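Local coordinates for putative peptidase (PDB 4L8K), which is a putative serine peptidase of family S41 and so probably cleaves peptide bonds in protein or peptide substrates, at residues G67-I72 with V263-C268; K148-D153 with R211-L216; A89-E94 with V154-G159; R9-A14 with E256-W261. One frame throughout, in Å; residues are numbered along the deposited sequence. Where two conformers were deposited one is given.

Followed from the N terminus, the chain first meets a distant partner in helix 8-22, where R9-A14 packs on the turn E256-W261 (interaction 4). G67-I72 then pairs with V263-C268 (interaction 1); because the segments of 4 and 1 alternate, these two contacts cross, and they touch where I72 and L71 meet W261 and L257. Interaction 3, between A89-E94 and V154-G159, lies nested inside both loops. Interaction 2 joins K148-D153 to R211-L216; it is likewise nested inside both, and crosses interaction 3 where strand 149-153 runs into V154. Interactions 1 and 4 tie the N-terminal part to the small antiparallel sheet; interactions 2 and 3 tie the mixed sheet to its loops.

Interaction 1: G67-I72 with V263-C268; sequences GHTNLI and VRFSAC. With PO4 (phosphate ion), chain E.
The guanidinium of R264 reaches the backbone carbonyl of H68: R264 NH1 donates to H68 O at 2.8 Å, in the carbonyl plane and on a lone pair. The same nitrogen reaches phosphate O4, and H68 ND1 donates to phosphate O4 at 2.8 Å, the anion lying at the imidazole edge. R264 NH2 adds only a weak bond to phosphate O3. Beside them S266 OG lies 2.6 Å from phosphate O1, though its proton could instead serve E279. An arginine long enough to bridge carbonyl and anion suits this place; its chain, bent at chi2 (92°) and chi3 (72°), folds alongside N70, bringing R264 CD to 3.2 Å from N70 OD1. N70 ND2 donates to S78 O, and OD1 is bonded to a methylpentanediol molecule.

Behind these side chains lies the antiparallel pairing. N70 and R264 form a hydrogen-bonded pair, N70 N to R264 O and R264 N to N70 O both measuring 3.0 Å, while L71 and V263 form the next, non-hydrogen-bonded pair. T69 OG1 is bonded to D66. The phosphate and the diol probably come from the crystallisation liquor; S223, S249 and G250 also bind the phosphate, consistent with a polar pocket of a putative S41 peptidase.

Apolar L71, V263 and F265 suit the opposite face from R264, where helices 8-22 and 50-61 cover them; strand 262-266 runs centrally between 70-72 and 252-256.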
# COMPACT_ATOMS: atom_id res chain seq x y z
N GLY A 67 -9.29 7.51 -0.81
CA GLY A 67 -9.18 6.48 -1.84
C GLY A 67 -9.53 5.11 -1.31
O GLY A 67 -9.75 4.19 -2.08
N HIS A 68 -9.60 4.97 0.02
CA HIS A 68 -9.90 3.70 0.68
C HIS A 68 -11.37 3.58 1.05
O HIS A 68 -11.75 2.52 1.52
CB HIS A 68 -8.97 3.49 1.90
CG HIS A 68 -7.56 3.28 1.43
ND1 HIS A 68 -7.14 2.05 0.93
CD2 HIS A 68 -6.59 4.19 1.17
CE1 HIS A 68 -5.91 2.24 0.48
NE2 HIS A 68 -5.53 3.50 0.61
N THR A 69 -12.19 4.61 0.80
CA THR A 69 -13.61 4.61 1.11
C THR A 69 -14.43 4.38 -0.16
O THR A 69 -14.20 5.04 -1.18
CB THR A 69 -14.01 5.92 1.83
OG1 THR A 69 -13.41 5.90 3.13
CG2 THR A 69 -15.52 6.10 1.99
N ASN A 70 -15.41 3.45 -0.08
CA ASN A 70 -16.31 3.12 -1.20
C ASN A 70 -17.72 2.76 -0.74
O ASN A 70 -17.90 2.12 0.30
CB ASN A 70 -15.75 1.92 -2.01
CG ASN A 70 -14.32 2.10 -2.47
OD1 ASN A 70 -13.38 1.66 -1.80
ND2 ASN A 70 -14.12 2.78 -3.59
N LEU A 71 -18.70 3.11 -1.55
CA LEU A 71 -20.11 2.73 -1.38
C LEU A 71 -20.37 1.70 -2.47
O LEU A 71 -20.08 1.98 -3.64
CB LEU A 71 -21.07 3.93 -1.47
CG LEU A 71 -22.57 3.63 -1.24
CD1 LEU A 71 -22.85 3.20 0.21
CD2 LEU A 71 -23.41 4.86 -1.57
N ILE A 72 -20.85 0.50 -2.10
CA ILE A 72 -21.03 -0.58 -3.05
C ILE A 72 -22.47 -1.02 -3.13
O ILE A 72 -23.05 -1.46 -2.13
CB ILE A 72 -20.11 -1.78 -2.74
CG1 ILE A 72 -18.66 -1.32 -2.43
CG2 ILE A 72 -20.13 -2.79 -3.90
CD1 ILE A 72 -17.77 -2.31 -1.71
N VAL A 263 -20.78 -0.15 2.73
CA VAL A 263 -19.77 0.90 2.81
C VAL A 263 -18.50 0.26 3.39
O VAL A 263 -18.58 -0.53 4.32
CB VAL A 263 -20.21 2.14 3.62
CG1 VAL A 263 -20.63 1.79 5.06
CG2 VAL A 263 -19.14 3.24 3.59
N ARG A 264 -17.34 0.57 2.80
CA ARG A 264 -16.06 0.06 3.27
C ARG A 264 -15.06 1.21 3.37
O ARG A 264 -15.18 2.21 2.64
CB ARG A 264 -15.51 -1.07 2.36
CG ARG A 264 -15.15 -0.67 0.92
CD ARG A 264 -13.69 -0.24 0.73
NE ARG A 264 -12.75 -1.37 0.80
CZ ARG A 264 -11.52 -1.30 1.32
NH1 ARG A 264 -11.07 -0.16 1.84
NH2 ARG A 264 -10.74 -2.37 1.31
N PHE A 265 -14.09 1.06 4.30
CA PHE A 265 -12.98 1.96 4.57
C PHE A 265 -11.98 1.25 5.51
O PHE A 265 -12.23 0.11 5.92
CB PHE A 265 -13.47 3.31 5.15
CG PHE A 265 -14.57 3.27 6.19
CD1 PHE A 265 -14.27 3.14 7.54
CD2 PHE A 265 -15.90 3.46 5.82
CE1 PHE A 265 -15.28 3.20 8.51
CE2 PHE A 265 -16.92 3.45 6.78
CZ PHE A 265 -16.60 3.36 8.12
N SER A 266 -10.84 1.89 5.83
CA SER A 266 -9.85 1.30 6.74
C SER A 266 -10.43 1.22 8.14
O SER A 266 -11.02 2.19 8.63
CB SER A 266 -8.57 2.11 6.72
OG SER A 266 -8.07 2.12 5.40
N ALA A 267 -10.33 0.04 8.76
CA ALA A 267 -10.91 -0.22 10.08
C ALA A 267 -10.06 0.29 11.21
O ALA A 267 -10.61 0.67 12.26
CB ALA A 267 -11.13 -1.71 10.28
N CYS A 268 -8.73 0.26 11.05
CA CYS A 268 -7.83 0.63 12.14
C CYS A 268 -6.68 1.54 11.69
O CYS A 268 -6.00 1.21 10.72
CB CYS A 268 -7.26 -0.63 12.80
SG CYS A 268 -8.44 -1.99 13.02
P PO4 E . -7.62 -0.89 3.39
O1 PO4 E . -8.05 -0.45 4.77
O2 PO4 E . -6.07 -0.70 3.25
O3 PO4 E . -8.01 -2.38 3.19
O4 PO4 E . -8.32 0.00 2.34

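Interaction 2: K148-D153 with R211-L216; sequences KGLIFD and RPVIVL
L150 O takes the shortest bond of this contact, from I214 N at 2.7 Å, and V213 CA lies 3.2 Å from the same oxygen in a CA-H...O contact. L150 N donates in turn to P212 O at 3.0 Å, so L150 bonds to the two residues flanking V213, as parallel pairing requires. F152 does the same about V215: its N donates to I214 O at 2.8 Å, and its O accepts from L216 N at 3.0 Å. Strands 149-153 and 213-217 are thus neighbours in the parallel part of the mixed sheet, with 120-125 and 238-242 beyond them.

On the face of I151 and D153, L216 does most of the touching. Its CG lies 3.7 Å from I151 CG2, the methyl that a chi1 of -62° sets anti to the backbone N. The leucine also passes the carboxylate, with D153 OD1 3.5 Å from L216 CB. On the other face L150 CD2 approaches V213 CG2 at 4.2 Å, and F152 CB lies near methyls of V213 and V215.

Beta-branched and leucine side chains fit a sheet covered on both faces, here partly by helix 301-311 and by F172 and F228. Backbone bonds therefore set the alignment, and the buried D153 carboxylate is probably stabilised by R155 and by the hydroxyl of Y122.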
# COMPACT_ATOMS: atom_id res chain seq x y z
N LYS A 148 25.62 -7.96 -5.65
CA LYS A 148 26.00 -6.81 -4.80
C LYS A 148 24.78 -6.27 -4.02
O LYS A 148 24.91 -5.79 -2.90
CB LYS A 148 26.49 -5.68 -5.75
CG LYS A 148 27.78 -5.01 -5.39
CD LYS A 148 28.16 -4.01 -6.46
CE LYS A 148 29.02 -2.90 -5.92
NZ LYS A 148 28.26 -1.90 -5.11
N GLY A 149 23.62 -6.29 -4.66
CA GLY A 149 22.40 -5.80 -4.04
C GLY A 149 21.16 -6.31 -4.71
O GLY A 149 21.23 -6.98 -5.74
N LEU A 150 20.00 -5.97 -4.12
CA LEU A 150 18.70 -6.43 -4.55
C LEU A 150 17.74 -5.29 -4.79
O LEU A 150 17.68 -4.34 -4.01
CB LEU A 150 18.12 -7.37 -3.46
CG LEU A 150 16.70 -7.97 -3.67
CD1 LEU A 150 16.76 -9.19 -4.56
CD2 LEU A 150 16.10 -8.39 -2.37
N ILE A 151 16.93 -5.44 -5.84
CA ILE A 151 15.82 -4.54 -6.14
C ILE A 151 14.55 -5.37 -5.86
O ILE A 151 14.37 -6.45 -6.46
CB ILE A 151 15.85 -3.91 -7.58
CG1 ILE A 151 17.10 -3.02 -7.79
CG2 ILE A 151 14.55 -3.11 -7.89
CD1 ILE A 151 17.38 -2.62 -9.32
N PHE A 152 13.71 -4.90 -4.90
CA PHE A 152 12.45 -5.56 -4.57
C PHE A 152 11.32 -4.62 -5.02
O PHE A 152 11.00 -3.64 -4.35
CB PHE A 152 12.36 -5.96 -3.07
CG PHE A 152 11.36 -7.07 -2.85
CD1 PHE A 152 10.00 -6.80 -2.73
CD2 PHE A 152 11.78 -8.41 -2.81
CE1 PHE A 152 9.07 -7.84 -2.55
CE2 PHE A 152 10.85 -9.44 -2.63
CZ PHE A 152 9.51 -9.15 -2.49
N ASP A 153 10.77 -4.87 -6.18
CA ASP A 153 9.78 -3.99 -6.81
C ASP A 153 8.35 -4.40 -6.46
O ASP A 153 7.88 -5.47 -6.88
CB ASP A 153 10.02 -4.01 -8.34
CG ASP A 153 9.26 -3.01 -9.19
OD1 ASP A 153 8.43 -2.25 -8.63
OD2 ASP A 153 9.49 -2.97 -10.41
N ARG A 211 22.46 -7.66 2.60
CA ARG A 211 23.12 -6.80 1.64
C ARG A 211 22.17 -5.65 1.24
O ARG A 211 20.96 -5.73 1.53
CB ARG A 211 23.52 -7.61 0.41
CG ARG A 211 24.85 -8.36 0.59
CD ARG A 211 24.96 -9.40 -0.50
NE ARG A 211 24.20 -10.59 -0.09
CZ ARG A 211 23.98 -11.65 -0.85
NH1 ARG A 211 24.41 -11.68 -2.11
NH2 ARG A 211 23.33 -12.70 -0.36
N PRO A 212 22.67 -4.57 0.58
CA PRO A 212 21.75 -3.47 0.21
C PRO A 212 20.51 -3.92 -0.58
O PRO A 212 20.55 -4.87 -1.37
CB PRO A 212 22.64 -2.55 -0.63
CG PRO A 212 24.03 -2.80 -0.11
CD PRO A 212 24.06 -4.27 0.17
N VAL A 213 19.37 -3.25 -0.30
CA VAL A 213 18.07 -3.51 -0.94
C VAL A 213 17.45 -2.20 -1.35
O VAL A 213 17.36 -1.28 -0.52
CB VAL A 213 17.07 -4.30 -0.01
CG1 VAL A 213 15.70 -4.52 -0.67
CG2 VAL A 213 17.64 -5.62 0.45
N ILE A 214 16.92 -2.14 -2.58
CA ILE A 214 16.12 -1.01 -3.02
C ILE A 214 14.69 -1.51 -3.17
O ILE A 214 14.45 -2.40 -3.97
CB ILE A 214 16.60 -0.24 -4.29
CG1 ILE A 214 18.15 0.02 -4.30
CG2 ILE A 214 15.77 1.04 -4.48
CD1 ILE A 214 18.73 0.90 -3.20
N VAL A 215 13.75 -0.96 -2.40
CA VAL A 215 12.32 -1.29 -2.49
C VAL A 215 11.69 -0.23 -3.40
O VAL A 215 11.87 0.96 -3.16
CB VAL A 215 11.60 -1.42 -1.10
CG1 VAL A 215 10.08 -1.59 -1.26
CG2 VAL A 215 12.18 -2.58 -0.28
N LEU A 216 11.03 -0.66 -4.48
CA LEU A 216 10.41 0.27 -5.43
C LEU A 216 8.93 0.41 -5.15
O LEU A 216 8.24 -0.60 -5.01
CB LEU A 216 10.63 -0.16 -6.91
CG LEU A 216 12.06 -0.46 -7.40
CD1 LEU A 216 12.08 -0.55 -8.92
CD2 LEU A 216 13.08 0.63 -6.96

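Interaction 3: A89-E94 with V154-G159; sequences ANFYKE and VRDNGG
The loop that leaves strand 149-153 of the central sheet turns back at once, through a type II beta turn from V154 to N157, and the two side chains at its corner, R155 and D156, receive F91. The phenyl ring meets R155 edge-on: F91 CD1 stands 3.6 Å above the guanidinium plane, over its centre, and the two planes are 89° apart. With CG anti to the backbone N (chi1 -179°), the ring reaches in between both residues. The ring's other ortho carbon, F91 CD2, lies 3.4 Å from D156 OD2, with ring and carboxylate planes inclined by 47°.

R155 also grips the backbone before the ring. Its NH1 donates to N90 O at 3.0 Å, the oxygen tilted out of the guanidinium plane, while NH2 also pairs with D300. An arginine suits a spot that asks for a flat surface and several N-H groups together. Farther along the loop, N157 OD1 accepts from G159 N at 3.0 Å, an Asx turn; the positive phi of G159 is one that glycine readily adopts.

Y124 of strand 120-125 packs against F91, helix 301-311 touches N90 and R155, and helix 224-232 meets V154.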
# COMPACT_ATOMS: atom_id res chain seq x y z
N ALA A 89 1.57 7.24 -13.01
CA ALA A 89 1.54 5.77 -12.97
C ALA A 89 2.86 5.24 -12.36
O ALA A 89 2.82 4.45 -11.41
CB ALA A 89 1.30 5.19 -14.36
N ASN A 90 4.01 5.73 -12.86
CA ASN A 90 5.39 5.38 -12.40
C ASN A 90 5.67 3.89 -12.49
O ASN A 90 6.55 3.38 -11.77
CB ASN A 90 5.68 5.91 -10.97
CG ASN A 90 6.02 7.39 -10.98
OD1 ASN A 90 6.69 7.88 -11.89
ND2 ASN A 90 5.56 8.13 -10.01
N PHE A 91 4.98 3.22 -13.43
CA PHE A 91 5.14 1.78 -13.73
C PHE A 91 4.46 1.49 -15.05
O PHE A 91 3.34 1.97 -15.27
CB PHE A 91 4.54 0.88 -12.60
CG PHE A 91 4.72 -0.60 -12.85
CD1 PHE A 91 5.90 -1.25 -12.51
CD2 PHE A 91 3.71 -1.34 -13.47
CE1 PHE A 91 6.09 -2.61 -12.78
CE2 PHE A 91 3.89 -2.70 -13.74
CZ PHE A 91 5.07 -3.32 -13.39
N TYR A 92 5.12 0.74 -15.94
CA TYR A 92 4.59 0.32 -17.23
C TYR A 92 5.11 -1.06 -17.47
O TYR A 92 6.34 -1.26 -17.50
CB TYR A 92 4.99 1.28 -18.38
CG TYR A 92 4.55 2.71 -18.14
CD1 TYR A 92 3.25 3.13 -18.44
CD2 TYR A 92 5.41 3.64 -17.55
CE1 TYR A 92 2.84 4.44 -18.19
CE2 TYR A 92 5.00 4.94 -17.29
CZ TYR A 92 3.72 5.34 -17.62
OH TYR A 92 3.34 6.63 -17.37
N LYS A 93 4.20 -2.02 -17.60
CA LYS A 93 4.51 -3.43 -17.84
C LYS A 93 5.39 -3.58 -19.11
O LYS A 93 6.36 -4.33 -19.10
CB LYS A 93 3.19 -4.23 -17.95
CG LYS A 93 3.28 -5.67 -18.44
CD LYS A 93 3.70 -6.66 -17.34
CE LYS A 93 3.60 -8.12 -17.76
NZ LYS A 93 4.34 -8.44 -19.03
N GLU A 94 5.06 -2.83 -20.18
CA GLU A 94 5.77 -2.87 -21.47
C GLU A 94 7.24 -2.44 -21.30
O GLU A 94 8.12 -3.03 -21.94
CB GLU A 94 5.06 -1.99 -22.53
CG GLU A 94 3.63 -2.42 -22.82
CD GLU A 94 2.51 -2.06 -21.84
OE1 GLU A 94 2.75 -1.28 -20.89
OE2 GLU A 94 1.39 -2.58 -22.05
N VAL A 154 7.66 -3.52 -5.71
CA VAL A 154 6.25 -3.74 -5.31
C VAL A 154 5.34 -2.61 -5.88
O VAL A 154 4.28 -2.32 -5.33
CB VAL A 154 6.05 -3.91 -3.77
CG1 VAL A 154 6.66 -5.22 -3.28
CG2 VAL A 154 6.57 -2.69 -2.99
N ARG A 155 5.76 -1.99 -6.99
CA ARG A 155 4.94 -0.99 -7.67
C ARG A 155 3.73 -1.70 -8.26
O ARG A 155 3.86 -2.84 -8.71
CB ARG A 155 5.73 -0.29 -8.79
CG ARG A 155 6.82 0.64 -8.29
CD ARG A 155 7.62 1.25 -9.44
NE ARG A 155 8.39 0.22 -10.15
CZ ARG A 155 8.98 0.39 -11.32
NH1 ARG A 155 8.88 1.55 -11.97
NH2 ARG A 155 9.68 -0.60 -11.87
N ASP A 156 2.55 -1.05 -8.22
CA ASP A 156 1.30 -1.61 -8.72
C ASP A 156 0.84 -2.84 -7.92
O ASP A 156 0.08 -3.65 -8.43
CB ASP A 156 1.37 -1.92 -10.22
CG ASP A 156 1.05 -0.73 -11.10
OD1 ASP A 156 1.25 0.42 -10.64
OD2 ASP A 156 0.60 -0.94 -12.23
N ASN A 157 1.27 -2.97 -6.66
CA ASN A 157 0.86 -4.07 -5.81
C ASN A 157 -0.16 -3.52 -4.81
O ASN A 157 0.19 -2.85 -3.86
CB ASN A 157 2.07 -4.74 -5.13
CG ASN A 157 1.76 -5.97 -4.30
OD1 ASN A 157 0.65 -6.14 -3.77
ND2 ASN A 157 2.76 -6.85 -4.13
N GLY A 158 -1.44 -3.80 -5.09
CA GLY A 158 -2.58 -3.38 -4.29
C GLY A 158 -2.79 -4.12 -2.98
O GLY A 158 -3.80 -3.93 -2.32
N GLY A 159 -1.82 -4.95 -2.59
CA GLY A 159 -1.88 -5.70 -1.34
C GLY A 159 -2.32 -7.13 -1.51
O GLY A 159 -2.13 -7.73 -2.57

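Interaction 4: R9-A14 with E256-W261; sequences RDNFEA and ELPNGW
A single hydrogen bond joins N11, on helix 8-22, to the type I turn that links strands 252-256 and 262-266. N259 N donates to N11 OD1 at 2.8 Å, in the carbonyl plane and on a lone pair, although the N-H is bent to 138°. P258 CD makes a close carbon–oxygen contact with N11 OD1, at 3.2 Å. The amide nitrogen of N11 is held by S6 and S7, which fixes the rotation of the group and leaves its oxygen turned to the turn. Asparagine suits this place because one short side chain both accepts and donates.

Stacking is the second kind of contact. The amides of N11 and N259 lie face to face, their planes 20° apart, with N11 CG 3.5 Å from N259 CG. Within its own segment, N259 OD1 accepts from W261 N at 3.0 Å, forming an Asx turn. N259 ND2 lies 3.1 Å above the plane of the W261 ring, over its centre. A chi1 of 64°, with CG between the backbone N and the carbonyl carbon, lets the side chain fold back in this way.

Apolar contact completes the join. A14 CB lies 3.4 Å from P258 CD, tighter than usual for two carbons, and a small alanine allows the proline ring this near the helix. L257 packs on the same helix at L15 and I18. Proline suits the second position of the turn, while G260 takes a positive phi open to glycine.

The chemistry thus rests on one buried amide oxygen that anchors a turn already stiffened by proline, by the Asx turn and by the bond from G260 N to L257 O at 2.9 Å.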
# COMPACT_ATOMS: atom_id res chain seq x y z
N ARG A 9 -34.00 8.36 2.92
CA ARG A 9 -33.62 9.07 4.13
C ARG A 9 -33.10 8.11 5.22
O ARG A 9 -32.16 8.47 5.92
CB ARG A 9 -34.74 9.98 4.62
CG ARG A 9 -34.94 11.19 3.68
CD ARG A 9 -35.66 12.36 4.30
NE ARG A 9 -35.03 12.80 5.55
CZ ARG A 9 -34.01 13.64 5.63
NH1 ARG A 9 -33.49 14.18 4.53
NH2 ARG A 9 -33.49 13.95 6.81
N ASP A 10 -33.63 6.86 5.30
CA ASP A 10 -33.17 5.85 6.26
C ASP A 10 -31.76 5.39 5.92
O ASP A 10 -30.96 5.20 6.83
CB ASP A 10 -34.12 4.63 6.28
CG ASP A 10 -35.46 4.88 6.93
OD1 ASP A 10 -35.59 5.88 7.68
OD2 ASP A 10 -36.39 4.07 6.71
N ASN A 11 -31.46 5.25 4.61
CA ASN A 11 -30.14 4.85 4.14
C ASN A 11 -29.16 6.01 4.28
O ASN A 11 -28.02 5.79 4.66
CB ASN A 11 -30.22 4.34 2.72
CG ASN A 11 -30.85 2.98 2.71
OD1 ASN A 11 -30.22 1.98 3.03
ND2 ASN A 11 -32.16 2.94 2.50
N PHE A 12 -29.62 7.25 4.07
CA PHE A 12 -28.78 8.44 4.32
C PHE A 12 -28.35 8.46 5.81
O PHE A 12 -27.15 8.55 6.11
CB PHE A 12 -29.53 9.74 3.94
CG PHE A 12 -29.05 10.97 4.65
CD1 PHE A 12 -27.75 11.44 4.47
CD2 PHE A 12 -29.89 11.67 5.52
CE1 PHE A 12 -27.28 12.57 5.16
CE2 PHE A 12 -29.44 12.81 6.19
CZ PHE A 12 -28.14 13.25 6.01
N GLU A 13 -29.34 8.37 6.72
CA GLU A 13 -29.13 8.39 8.17
C GLU A 13 -28.18 7.28 8.61
O GLU A 13 -27.23 7.56 9.33
CB GLU A 13 -30.47 8.26 8.94
CG GLU A 13 -31.40 9.46 8.81
CD GLU A 13 -31.05 10.75 9.53
OE1 GLU A 13 -30.13 10.75 10.38
OE2 GLU A 13 -31.74 11.76 9.27
N ALA A 14 -28.41 6.03 8.14
CA ALA A 14 -27.59 4.87 8.48
C ALA A 14 -26.15 5.03 8.00
O ALA A 14 -25.24 4.81 8.80
CB ALA A 14 -28.20 3.61 7.88
N GLU A 256 -23.17 -3.10 6.16
CA GLU A 256 -24.29 -3.03 5.22
C GLU A 256 -25.25 -1.90 5.60
O GLU A 256 -25.41 -1.58 6.78
CB GLU A 256 -25.04 -4.37 5.21
CG GLU A 256 -25.04 -5.05 3.86
CD GLU A 256 -25.80 -6.36 3.85
OE1 GLU A 256 -27.03 -6.33 4.09
OE2 GLU A 256 -25.17 -7.40 3.58
N LEU A 257 -25.89 -1.31 4.59
CA LEU A 257 -26.92 -0.29 4.79
C LEU A 257 -28.29 -0.98 4.85
O LEU A 257 -28.41 -2.12 4.36
CB LEU A 257 -26.90 0.73 3.62
CG LEU A 257 -25.67 1.61 3.39
CD1 LEU A 257 -26.01 2.76 2.45
CD2 LEU A 257 -25.13 2.17 4.70
N PRO A 258 -29.38 -0.32 5.35
CA PRO A 258 -30.70 -0.96 5.33
C PRO A 258 -31.12 -1.47 3.94
O PRO A 258 -31.84 -2.46 3.88
CB PRO A 258 -31.64 0.16 5.80
CG PRO A 258 -30.79 1.00 6.69
CD PRO A 258 -29.44 1.01 6.00
N ASN A 259 -30.68 -0.82 2.83
CA ASN A 259 -31.04 -1.21 1.45
C ASN A 259 -30.12 -2.32 0.86
O ASN A 259 -30.24 -2.67 -0.32
CB ASN A 259 -31.04 0.02 0.50
CG ASN A 259 -29.69 0.70 0.31
OD1 ASN A 259 -28.64 0.22 0.75
ND2 ASN A 259 -29.70 1.88 -0.28
N GLY A 260 -29.20 -2.84 1.66
CA GLY A 260 -28.34 -3.93 1.21
C GLY A 260 -27.03 -3.50 0.60
O GLY A 260 -26.18 -4.35 0.34
N TRP A 261 -26.83 -2.18 0.38
CA TRP A 261 -25.55 -1.69 -0.12
C TRP A 261 -24.54 -1.80 0.99
O TRP A 261 -24.92 -1.92 2.16
CB TRP A 261 -25.63 -0.22 -0.59
CG TRP A 261 -26.62 0.11 -1.66
CD1 TRP A 261 -27.32 -0.76 -2.45
CD2 TRP A 261 -27.05 1.42 -2.05
NE1 TRP A 261 -28.16 -0.08 -3.29
CE2 TRP A 261 -28.02 1.27 -3.06
CE3 TRP A 261 -26.74 2.72 -1.60
CZ2 TRP A 261 -28.65 2.37 -3.67
CZ3 TRP A 261 -27.38 3.80 -2.19
CH2 TRP A 261 -28.33 3.62 -3.21